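Local atomic coordinates of apical membrane antigen 1 (Babesia divergens, PDB entry 4APM), a protein that probably takes part in host cell invasion by this apicomplexan parasite as a surface component of the moving junction, and binds calcium. Residues N334-D339 with P358-I363. Numbering follows the deposited sequence.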
loop_
_atom_site.group_PDB
_atom_site.type_symbol
_atom_site.label_atom_id
_atom_site.label_comp_id
_atom_site.label_asym_id
_atom_site.label_seq_id
_atom_site.Cartn_x
_atom_site.Cartn_y
_atom_site.Cartn_z
ATOM N N ASN A 334 0.270 15.099 -0.983
ATOM C CA ASN A 334 0.095 15.832 0.282
ATOM C C ASN A 334 -1.275 16.520 0.406
ATOM O O ASN A 334 -1.521 17.262 1.364
ATOM C CB ASN A 334 1.259 16.824 0.550
ATOM C CG ASN A 334 1.285 17.994 -0.433
ATOM O OD1 ASN A 334 0.256 18.372 -0.993
ATOM N ND2 ASN A 334 2.473 18.571 -0.645
ATOM N N CYS A 335 -2.178 16.210 -0.530
ATOM C CA CYS A 335 -3.610 16.519 -0.373
ATOM C C CYS A 335 -4.469 15.647 -1.292
ATOM O O CYS A 335 -3.952 14.932 -2.169
ATOM C CB CYS A 335 -3.860 17.983 -0.702
ATOM S SG CYS A 335 -3.360 18.355 -2.394
ATOM N N LEU A 336 -5.783 15.728 -1.107
ATOM C CA LEU A 336 -6.730 14.970 -1.917
ATOM C C LEU A 336 -7.716 15.947 -2.588
ATOM O O LEU A 336 -7.969 17.022 -2.062
ATOM C CB LEU A 336 -7.492 13.957 -1.045
ATOM C CG LEU A 336 -6.715 12.915 -0.225
ATOM C CD1 LEU A 336 -7.677 12.007 0.525
ATOM C CD2 LEU A 336 -5.773 12.088 -1.087
ATOM N N ILE A 337 -8.210 15.575 -3.768
ATOM C CA ILE A 337 -9.285 16.262 -4.462
ATOM C C ILE A 337 -10.517 15.349 -4.395
ATOM O O ILE A 337 -10.399 14.140 -4.630
ATOM C CB ILE A 337 -8.913 16.446 -5.947
ATOM C CG1 ILE A 337 -7.718 17.368 -6.096
ATOM C CG2 ILE A 337 -10.110 16.889 -6.781
ATOM C CD1 ILE A 337 -6.414 16.629 -6.311
ATOM N N ILE A 338 -11.687 15.883 -4.044
ATOM C CA ILE A 338 -12.854 15.019 -4.033
ATOM C C ILE A 338 -13.384 14.805 -5.452
ATOM O O ILE A 338 -13.327 15.709 -6.298
ATOM C CB ILE A 338 -13.966 15.448 -3.032
ATOM C CG1 ILE A 338 -14.987 14.315 -2.874
ATOM C CG2 ILE A 338 -14.675 16.721 -3.480
ATOM C CD1 ILE A 338 -16.271 14.725 -2.186
ATOM N N ASP A 339 -13.803 13.577 -5.729
ATOM C CA ASP A 339 -14.304 13.204 -7.041
ATOM C C ASP A 339 -14.996 11.843 -6.953
ATOM O O ASP A 339 -14.350 10.845 -6.683
ATOM C CB ASP A 339 -13.163 13.165 -8.065
ATOM C CG ASP A 339 -13.642 12.802 -9.451
ATOM O OD1 ASP A 339 -14.467 13.557 -10.015
ATOM O OD2 ASP A 339 -13.222 11.744 -9.969
ATOM N N PRO A 358 -13.971 6.352 3.833
ATOM C CA PRO A 358 -14.582 7.494 3.140
ATOM C C PRO A 358 -13.636 8.680 3.043
ATOM O O PRO A 358 -12.775 8.845 3.912
ATOM C CB PRO A 358 -15.786 7.848 4.040
ATOM C CG PRO A 358 -15.501 7.198 5.357
ATOM C CD PRO A 358 -14.769 5.933 4.996
ATOM N N PHE A 359 -13.786 9.493 1.993
ATOM C CA PHE A 359 -13.118 10.811 1.897
ATOM C C PHE A 359 -13.296 11.577 3.224
ATOM O O PHE A 359 -14.339 11.443 3.873
ATOM C CB PHE A 359 -13.696 11.623 0.714
ATOM C CG PHE A 359 -12.931 12.887 0.416
ATOM C CD1 PHE A 359 -13.081 13.997 1.215
ATOM C CD2 PHE A 359 -11.980 12.917 -0.588
ATOM C CE1 PHE A 359 -12.330 15.130 0.999
ATOM C CE2 PHE A 359 -11.215 14.043 -0.810
ATOM C CZ PHE A 359 -11.399 15.162 -0.020
ATOM N N PRO A 360 -12.255 12.313 3.686
ATOM C CA PRO A 360 -12.455 12.970 4.987
ATOM C C PRO A 360 -13.189 14.318 4.862
ATOM O O PRO A 360 -12.559 15.366 4.705
ATOM C CB PRO A 360 -11.026 13.150 5.515
ATOM C CG PRO A 360 -10.180 13.238 4.294
ATOM C CD PRO A 360 -10.848 12.386 3.240
ATOM N N CYS A 361 -14.519 14.261 4.944
ATOM C CA CYS A 361 -15.397 15.401 4.651
ATOM C C CYS A 361 -15.045 16.650 5.413
ATOM O O CYS A 361 -15.296 17.756 4.941
ATOM C CB CYS A 361 -16.838 15.030 4.946
ATOM S SG CYS A 361 -17.229 13.392 4.336
ATOM N N ASP A 362 -14.447 16.488 6.584
ATOM C CA ASP A 362 -14.138 17.641 7.420
ATOM C C ASP A 362 -12.938 18.466 6.948
ATOM O O ASP A 362 -12.696 19.541 7.477
ATOM C CB ASP A 362 -13.947 17.218 8.880
ATOM C CG ASP A 362 -12.890 16.137 9.038
ATOM O OD1 ASP A 362 -12.883 15.177 8.234
ATOM O OD2 ASP A 362 -12.077 16.238 9.980
ATOM N N ILE A 363 -12.157 17.959 5.997
ATOM C CA ILE A 363 -10.960 18.698 5.535
ATOM C C ILE A 363 -11.242 19.333 4.168
ATOM O O ILE A 363 -11.421 18.636 3.169
ATOM C CB ILE A 363 -9.701 17.794 5.484
ATOM C CG1 ILE A 363 -9.345 17.272 6.880
ATOM C CG2 ILE A 363 -8.504 18.534 4.898
ATOM C CD1 ILE A 363 -8.403 16.076 6.864
#
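F359 meets I338 and L336 with its ring and supplies most of the loop's side of this buried apolar contact. Its CG stands anti to the backbone N (chi1 -171°), which carries the ring across to strand 335-339. I338 CB sits over one face, 4.0 Å from the F359 ring centroid and 17° off the ring normal, in a CH-pi contact. I338 CG1 follows the same face toward the root of the ring, 4.0 Å from F359 CD2. F359 CE2 is 3.7 Å from I338 CA and 3.7 Å from L336 CB, which approaches obliquely.

The strand is an outermost one of a mixed sheet and pairs antiparallel with strand 225-231. It probably belongs to the PAN-like domain II of the AMA1 ectodomain, away from the calcium site. N334 and C335 both face G228 in a classic beta bulge, and the C335-C235 disulfide ties the strand to strand 234-237. L336 and I338 point toward the loop, which lies against that face of the edge strand. A225 and L390 also touch F359, and S408 OG is hydrogen-bonded to the backbone N of F359.

P360 follows directly, at the centre of an inverse gamma turn. Its CD lies over the other face of the F359 ring, 3.4 Å above the plane and toward the rim. P360 CD is 4.2 Å from L336 CD1, and W12 of helix 8-16 packs against both residues. C361 is tied to C409 by a disulfide. The type I turn from P360 to I363 is closed by a hydrogen bond from I363 N to P360 O, 2.9 Å.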